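PDB 1TQY: actinorhodin polyketide putative beta-ketoacyl synthase 2 from Streptomyces coelicolor A3, which serves as the chain length factor of the actinorhodin polyketide synthase, a ketosynthase-like protein probably acting in assembly of the polyketide chain. Local coordinates for residues B[222-234]-B[304-317]. Residues are numbered along the deposited sequence; the frame is centred on the assembly and turned at random.
Sequences AYLPFDERAAGYV and ADGAGVPELDAAEA
Phe226 lies against the first turns of helix 310-324, its ring bordered by Asp313, Glu316, Ala317 and Ala304. Ala304 CB meets the ring edge at CE1 (3.7 Å), Phe226 CD2 rests on CB of Asp313, and OD1 of that aspartate stands over one face of the ring, toward the rim. Glu316 reaches the far end of the ring, with its CG in the ring plane and OE1 3.2 Å from CZ of Phe226. The backbone N of Phe226 donates an almost straight bond (175°) to Asp313 OD2, 3.1 Å away, arriving from above the carboxylate plane. Water 1 also donates to OD2 and ties it to Asp227 O, while OD1 accepts Gly308 N on its syn side; Asp313 thus joins both loops to its helix. A chi1 of -177° sets CG of Tyr223 anti to its backbone N and carries the ring alongside Gly308 to Gly306, where OH donates to Gly306 O at 2.6 Å, nearly in line with the C=O. Gly308 CA lies 3.6 Å from Pro225 CA and at the edge of the Tyr223 ring, where a side chain at this position would collide with CE1. Gly232 N donates to Gly308 O (3.0 Å), beside which Ala230 CB packs. Behind this shell, Glu316 OE2 and OE1 take the N-H groups of Asp305 and Gly306 on their syn sides, which probably helps hold the bend that presents Gly306 O to Tyr223. Asp305 in turn forms a salt bridge with Arg340, and Asp227, which shapes an Asx turn, forms one with Arg221. The contact joins the loop between helix 201-208 and strand 238-246 to the turn linking strand 301-303 with helix 310-324 of the thiolase-like fold; strand 391-398 packs against that helix through Leu395 and Arg397.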
ATOM      1  N   ALA B 222     -16.280  -6.430 -26.297  1.00 27.79           N
ATOM      2  CA  ALA B 222     -15.753  -7.324 -25.277  1.00 28.17           C
ATOM      3  C   ALA B 222     -15.937  -6.764 -23.874  1.00 27.67           C
ATOM      4  O   ALA B 222     -16.197  -7.503 -22.922  1.00 29.12           O
ATOM      5  CB  ALA B 222     -14.275  -7.598 -25.542  1.00 28.25           C
ATOM      6  N   TYR B 223     -15.788  -5.456 -23.747  1.00 25.91           N
ATOM      7  CA  TYR B 223     -15.936  -4.813 -22.455  1.00 26.76           C
ATOM      8  C   TYR B 223     -17.167  -3.936 -22.559  1.00 25.61           C
ATOM      9  O   TYR B 223     -17.113  -2.812 -23.053  1.00 23.52           O
ATOM     10  CB  TYR B 223     -14.675  -4.004 -22.135  1.00 25.76           C
ATOM     11  CG  TYR B 223     -14.674  -3.333 -20.784  1.00 27.89           C
ATOM     12  CD1 TYR B 223     -15.424  -3.839 -19.717  1.00 26.21           C
ATOM     13  CD2 TYR B 223     -13.896  -2.201 -20.564  1.00 27.85           C
ATOM     14  CE1 TYR B 223     -15.396  -3.224 -18.469  1.00 25.96           C
ATOM     15  CE2 TYR B 223     -13.861  -1.584 -19.325  1.00 27.98           C
ATOM     16  CZ  TYR B 223     -14.613  -2.100 -18.280  1.00 27.65           C
ATOM     17  OH  TYR B 223     -14.567  -1.487 -17.050  1.00 28.37           O
ATOM     18  N   LEU B 224     -18.284  -4.474 -22.080  1.00 25.49           N
ATOM     19  CA  LEU B 224     -19.565  -3.795 -22.173  1.00 25.99           C
ATOM     20  C   LEU B 224     -20.276  -3.593 -20.840  1.00 24.99           C
ATOM     21  O   LEU B 224     -21.300  -4.213 -20.573  1.00 25.05           O
ATOM     22  CB  LEU B 224     -20.456  -4.594 -23.134  1.00 27.48           C
ATOM     23  CG  LEU B 224     -19.843  -4.876 -24.515  1.00 28.05           C
ATOM     24  CD1 LEU B 224     -20.742  -5.825 -25.303  1.00 28.42           C
ATOM     25  CD2 LEU B 224     -19.660  -3.568 -25.264  1.00 28.18           C
ATOM     26  N   PRO B 225     -19.743  -2.713 -19.983  1.00 25.12           N
ATOM     27  CA  PRO B 225     -20.406  -2.493 -18.693  1.00 25.35           C
ATOM     28  C   PRO B 225     -21.830  -1.941 -18.835  1.00 24.26           C
ATOM     29  O   PRO B 225     -22.068  -0.993 -19.581  1.00 22.58           O
ATOM     30  CB  PRO B 225     -19.464  -1.515 -17.982  1.00 25.15           C
ATOM     31  CG  PRO B 225     -18.870  -0.732 -19.117  1.00 27.19           C
ATOM     32  CD  PRO B 225     -18.569  -1.835 -20.127  1.00 23.57           C
ATOM     33  N   PHE B 226     -22.763  -2.563 -18.121  1.00 24.21           N
ATOM     34  CA  PHE B 226     -24.175  -2.177 -18.123  1.00 25.48           C
ATOM     35  C   PHE B 226     -24.949  -2.620 -19.369  1.00 26.06           C
ATOM     36  O   PHE B 226     -26.137  -2.330 -19.498  1.00 26.07           O
ATOM     37  CB  PHE B 226     -24.331  -0.659 -17.914  1.00 24.49           C
ATOM     38  CG  PHE B 226     -23.795  -0.167 -16.588  1.00 24.83           C
ATOM     39  CD1 PHE B 226     -22.795   0.795 -16.539  1.00 25.38           C
ATOM     40  CD2 PHE B 226     -24.262  -0.702 -15.390  1.00 23.45           C
ATOM     41  CE1 PHE B 226     -22.273   1.229 -15.317  1.00 25.46           C
ATOM     42  CE2 PHE B 226     -23.747  -0.278 -14.163  1.00 25.02           C
ATOM     43  CZ  PHE B 226     -22.748   0.682 -14.127  1.00 24.79           C
ATOM     44  N   ASP B 227     -24.282  -3.324 -20.281  1.00 27.13           N
ATOM     45  CA  ASP B 227     -24.948  -3.827 -21.485  1.00 27.81           C
ATOM     46  C   ASP B 227     -25.481  -5.225 -21.189  1.00 28.34           C
ATOM     47  O   ASP B 227     -24.861  -5.984 -20.432  1.00 26.76           O
ATOM     48  CB  ASP B 227     -23.961  -3.911 -22.647  1.00 26.44           C
ATOM     49  CG  ASP B 227     -24.635  -4.244 -23.959  1.00 24.58           C
ATOM     50  OD1 ASP B 227     -24.832  -3.329 -24.790  1.00 24.36           O
ATOM     51  OD2 ASP B 227     -24.978  -5.424 -24.161  1.00 27.46           O
ATOM     52  N   GLU B 228     -26.611  -5.586 -21.791  1.00 30.79           N
ATOM     53  CA  GLU B 228     -27.166  -6.914 -21.537  1.00 33.33           C
ATOM     54  C   GLU B 228     -26.220  -8.019 -21.982  1.00 32.31           C
ATOM     55  O   GLU B 228     -26.331  -9.149 -21.519  1.00 31.62           O
ATOM     56  CB  GLU B 228     -28.525  -7.073 -22.221  1.00 36.81           C
ATOM     57  CG  GLU B 228     -28.503  -6.925 -23.716  1.00 42.18           C
ATOM     58  CD  GLU B 228     -29.845  -7.283 -24.327  1.00 46.77           C
ATOM     59  OE1 GLU B 228     -30.875  -6.764 -23.836  1.00 47.96           O
ATOM     60  OE2 GLU B 228     -29.861  -8.078 -25.294  1.00 48.87           O
ATOM     61  N   ARG B 229     -25.280  -7.696 -22.866  1.00 31.94           N
ATOM     62  CA  ARG B 229     -24.316  -8.693 -23.325  1.00 32.99           C
ATOM     63  C   ARG B 229     -23.005  -8.685 -22.506  1.00 31.32           C
ATOM     64  O   ARG B 229     -22.041  -9.354 -22.873  1.00 30.73           O
ATOM     65  CB  ARG B 229     -23.990  -8.488 -24.814  1.00 36.33           C
ATOM     66  CG  ARG B 229     -25.165  -8.705 -25.781  1.00 42.73           C
ATOM     67  CD  ARG B 229     -25.726 -10.130 -25.714  1.00 47.73           C
ATOM     68  NE  ARG B 229     -26.840 -10.334 -26.643  1.00 55.43           N
ATOM     69  CZ  ARG B 229     -26.725 -10.351 -27.970  1.00 58.29           C
ATOM     70  NH1 ARG B 229     -25.537 -10.178 -28.533  1.00 59.15           N
ATOM     71  NH2 ARG B 229     -27.798 -10.542 -28.736  1.00 59.62           N
ATOM     72  N   ALA B 230     -22.968  -7.929 -21.408  1.00 28.43           N
ATOM     73  CA  ALA B 230     -21.773  -7.873 -20.563  1.00 26.91           C
ATOM     74  C   ALA B 230     -21.279  -9.288 -20.291  1.00 25.80           C
ATOM     75  O   ALA B 230     -22.057 -10.151 -19.888  1.00 27.20           O
ATOM     76  CB  ALA B 230     -22.093  -7.180 -19.240  1.00 24.63           C
ATOM     77  N   ALA B 231     -19.991  -9.533 -20.506  1.00 23.69           N
ATOM     78  CA  ALA B 231     -19.445 -10.858 -20.272  1.00 23.89           C
ATOM     79  C   ALA B 231     -18.023 -10.818 -19.720  1.00 23.70           C
ATOM     80  O   ALA B 231     -17.202 -11.669 -20.050  1.00 24.48           O
ATOM     81  CB  ALA B 231     -19.484 -11.673 -21.566  1.00 23.41           C
ATOM     82  N   GLY B 232     -17.740  -9.836 -18.871  1.00 23.51           N
ATOM     83  CA  GLY B 232     -16.413  -9.729 -18.293  1.00 23.53           C
ATOM     84  C   GLY B 232     -15.714  -8.455 -18.715  1.00 23.72           C
ATOM     85  O   GLY B 232     -16.101  -7.833 -19.702  1.00 24.63           O
ATOM     86  N   TYR B 233     -14.684  -8.053 -17.978  1.00 23.47           N
ATOM     87  CA  TYR B 233     -13.970  -6.840 -18.327  1.00 22.22           C
ATOM     88  C   TYR B 233     -12.722  -7.190 -19.119  1.00 23.20           C
ATOM     89  O   TYR B 233     -12.255  -8.332 -19.092  1.00 22.59           O
ATOM     90  CB  TYR B 233     -13.596  -6.051 -17.059  1.00 22.81           C
ATOM     91  CG  TYR B 233     -12.467  -6.641 -16.238  1.00 23.31           C
ATOM     92  CD1 TYR B 233     -11.134  -6.301 -16.497  1.00 21.99           C
ATOM     93  CD2 TYR B 233     -12.734  -7.527 -15.188  1.00 22.12           C
ATOM     94  CE1 TYR B 233     -10.096  -6.826 -15.724  1.00 22.45           C
ATOM     95  CE2 TYR B 233     -11.707  -8.059 -14.413  1.00 21.68           C
ATOM     96  CZ  TYR B 233     -10.388  -7.703 -14.684  1.00 21.45           C
ATOM     97  OH  TYR B 233      -9.374  -8.210 -13.904  1.00 22.35           O
ATOM     98  N   VAL B 234     -12.207  -6.210 -19.854  1.00 21.69           N
ATOM     99  CA  VAL B 234     -10.981  -6.392 -20.620  1.00 21.92           C
ATOM    100  C   VAL B 234      -9.872  -5.694 -19.820  1.00 21.71           C
ATOM    101  O   VAL B 234     -10.025  -4.538 -19.442  1.00 22.73           O
ATOM    102  CB  VAL B 234     -11.086  -5.743 -22.032  1.00 21.78           C
ATOM    103  CG1 VAL B 234      -9.716  -5.768 -22.712  1.00 19.82           C
ATOM    104  CG2 VAL B 234     -12.095  -6.530 -22.899  1.00 22.37           C
ATOM    105  N   ALA B 304     -19.246   5.901 -13.354  1.00 22.09           N
ATOM    106  CA  ALA B 304     -19.401   4.596 -12.718  1.00 23.26           C
ATOM    107  C   ALA B 304     -18.182   3.689 -12.802  1.00 23.58           C
ATOM    108  O   ALA B 304     -17.377   3.795 -13.727  1.00 23.33           O
ATOM    109  CB  ALA B 304     -20.611   3.890 -13.329  1.00 22.32           C
ATOM    110  N   ASP B 305     -18.062   2.788 -11.835  1.00 23.32           N
ATOM    111  CA  ASP B 305     -16.951   1.855 -11.817  1.00 24.20           C
ATOM    112  C   ASP B 305     -16.981   1.026 -13.113  1.00 24.14           C
ATOM    113  O   ASP B 305     -15.934   0.741 -13.698  1.00 25.83           O
ATOM    114  CB  ASP B 305     -17.050   0.961 -10.570  1.00 25.63           C
ATOM    115  CG  ASP B 305     -16.007  -0.145 -10.547  1.00 27.19           C
ATOM    116  OD1 ASP B 305     -14.792   0.154 -10.458  1.00 26.29           O
ATOM    117  OD2 ASP B 305     -16.419  -1.317 -10.611  1.00 28.96           O
ATOM    118  N   GLY B 306     -18.177   0.660 -13.572  1.00 23.59           N
ATOM    119  CA  GLY B 306     -18.305  -0.098 -14.809  1.00 22.16           C
ATOM    120  C   GLY B 306     -17.604  -1.438 -14.801  1.00 23.39           C
ATOM    121  O   GLY B 306     -16.679  -1.678 -15.585  1.00 23.70           O
ATOM    122  N   ALA B 307     -18.058  -2.328 -13.926  1.00 22.70           N
ATOM    123  CA  ALA B 307     -17.453  -3.654 -13.791  1.00 23.75           C
ATOM    124  C   ALA B 307     -17.466  -4.519 -15.050  1.00 24.74           C
ATOM    125  O   ALA B 307     -16.540  -5.301 -15.274  1.00 25.99           O
ATOM    126  CB  ALA B 307     -18.122  -4.403 -12.647  1.00 23.33           C
ATOM    127  N   GLY B 308     -18.511  -4.396 -15.866  1.00 23.40           N
ATOM    128  CA  GLY B 308     -18.574  -5.202 -17.073  1.00 24.35           C
ATOM    129  C   GLY B 308     -18.977  -6.638 -16.784  1.00 24.26           C
ATOM    130  O   GLY B 308     -19.052  -7.467 -17.692  1.00 24.50           O
ATOM    131  N   VAL B 309     -19.209  -6.927 -15.505  1.00 25.13           N
ATOM    132  CA  VAL B 309     -19.644  -8.245 -15.042  1.00 23.86           C
ATOM    133  C   VAL B 309     -21.083  -7.991 -14.629  1.00 24.49           C
ATOM    134  O   VAL B 309     -21.341  -7.141 -13.782  1.00 23.54           O
ATOM    135  CB  VAL B 309     -18.875  -8.718 -13.794  1.00 25.37           C
ATOM    136  CG1 VAL B 309     -19.509  -9.994 -13.246  1.00 25.84           C
ATOM    137  CG2 VAL B 309     -17.414  -8.967 -14.144  1.00 27.10           C
ATOM    138  N   PRO B 310     -22.036  -8.723 -15.222  1.00 24.47           N
ATOM    139  CA  PRO B 310     -23.468  -8.574 -14.932  1.00 24.54           C
ATOM    140  C   PRO B 310     -23.862  -8.330 -13.477  1.00 23.93           C
ATOM    141  O   PRO B 310     -24.465  -7.305 -13.153  1.00 24.03           O
ATOM    142  CB  PRO B 310     -24.064  -9.863 -15.479  1.00 25.13           C
ATOM    143  CG  PRO B 310     -23.165 -10.172 -16.635  1.00 25.04           C
ATOM    144  CD  PRO B 310     -21.794  -9.911 -16.057  1.00 23.75           C
ATOM    145  N   GLU B 311     -23.526  -9.277 -12.610  1.00 25.56           N
ATOM    146  CA  GLU B 311     -23.855  -9.187 -11.200  1.00 26.16           C
ATOM    147  C   GLU B 311     -23.308  -7.917 -10.550  1.00 24.43           C
ATOM    148  O   GLU B 311     -23.943  -7.346  -9.662  1.00 22.71           O
ATOM    149  CB  GLU B 311     -23.322 -10.429 -10.481  1.00 30.67           C
ATOM    150  CG  GLU B 311     -23.689 -10.506  -9.014  1.00 40.83           C
ATOM    151  CD  GLU B 311     -23.076 -11.713  -8.297  1.00 46.42           C
ATOM    152  OE1 GLU B 311     -23.432 -11.944  -7.113  1.00 49.49           O
ATOM    153  OE2 GLU B 311     -22.241 -12.419  -8.911  1.00 48.38           O
ATOM    154  N   LEU B 312     -22.142  -7.465 -11.004  1.00 23.64           N
ATOM    155  CA  LEU B 312     -21.525  -6.267 -10.446  1.00 23.94           C
ATOM    156  C   LEU B 312     -22.114  -4.996 -11.036  1.00 24.12           C
ATOM    157  O   LEU B 312     -22.157  -3.968 -10.371  1.00 24.60           O
ATOM    158  CB  LEU B 312     -20.013  -6.291 -10.687  1.00 25.01           C
ATOM    159  CG  LEU B 312     -19.238  -7.413  -9.991  1.00 28.16           C
ATOM    160  CD1 LEU B 312     -17.763  -7.340 -10.364  1.00 29.89           C
ATOM    161  CD2 LEU B 312     -19.402  -7.273  -8.483  1.00 28.15           C
ATOM    162  N   ASP B 313     -22.548  -5.060 -12.292  1.00 23.71           N
ATOM    163  CA  ASP B 313     -23.147  -3.894 -12.938  1.00 24.80           C
ATOM    164  C   ASP B 313     -24.482  -3.642 -12.248  1.00 24.12           C
ATOM    165  O   ASP B 313     -24.827  -2.505 -11.917  1.00 24.04           O
ATOM    166  CB  ASP B 313     -23.381  -4.137 -14.440  1.00 23.81           C
ATOM    167  CG  ASP B 313     -22.084  -4.197 -15.244  1.00 24.95           C
ATOM    168  OD1 ASP B 313     -21.104  -3.518 -14.866  1.00 24.79           O
ATOM    169  OD2 ASP B 313     -22.055  -4.910 -16.272  1.00 24.33           O
ATOM    170  N   ALA B 314     -25.222  -4.720 -12.016  1.00 23.61           N
ATOM    171  CA  ALA B 314     -26.519  -4.624 -11.371  1.00 24.14           C
ATOM    172  C   ALA B 314     -26.369  -4.043  -9.977  1.00 24.02           C
ATOM    173  O   ALA B 314     -27.169  -3.197  -9.563  1.00 26.31           O
ATOM    174  CB  ALA B 314     -27.174  -5.996 -11.309  1.00 24.52           C
ATOM    175  N   ALA B 315     -25.352  -4.489  -9.243  1.00 22.02           N
ATOM    176  CA  ALA B 315     -25.132  -3.956  -7.898  1.00 23.97           C
ATOM    177  C   ALA B 315     -24.849  -2.457  -7.978  1.00 23.67           C
ATOM    178  O   ALA B 315     -25.433  -1.667  -7.241  1.00 22.70           O
ATOM    179  CB  ALA B 315     -23.953  -4.668  -7.214  1.00 22.76           C
ATOM    180  N   GLU B 316     -23.946  -2.068  -8.874  1.00 22.80           N
ATOM    181  CA  GLU B 316     -23.615  -0.655  -9.016  1.00 23.97           C
ATOM    182  C   GLU B 316     -24.775   0.223  -9.473  1.00 23.33           C
ATOM    183  O   GLU B 316     -24.958   1.328  -8.959  1.00 20.97           O
ATOM    184  CB  GLU B 316     -22.444  -0.460  -9.978  1.00 25.72           C
ATOM    185  CG  GLU B 316     -22.169   1.016 -10.247  1.00 27.96           C
ATOM    186  CD  GLU B 316     -20.822   1.273 -10.882  1.00 31.60           C
ATOM    187  OE1 GLU B 316     -20.485   0.582 -11.867  1.00 33.51           O
ATOM    188  OE2 GLU B 316     -20.110   2.175 -10.389  1.00 33.33           O
ATOM    189  N   ALA B 317     -25.539  -0.254 -10.454  1.00 24.04           N
ATOM    190  CA  ALA B 317     -26.677   0.501 -10.971  1.00 24.04           C
ATOM    191  C   ALA B 317     -27.697   0.703  -9.859  1.00 24.83           C
ATOM    192  O   ALA B 317     -28.370   1.728  -9.784  1.00 24.17           O
ATOM    193  CB  ALA B 317     -27.314  -0.253 -12.123  1.00 24.27           C
TER
HETATM  194  O   HOH W   1     -24.389  -5.562 -17.560  1.00 25.82           O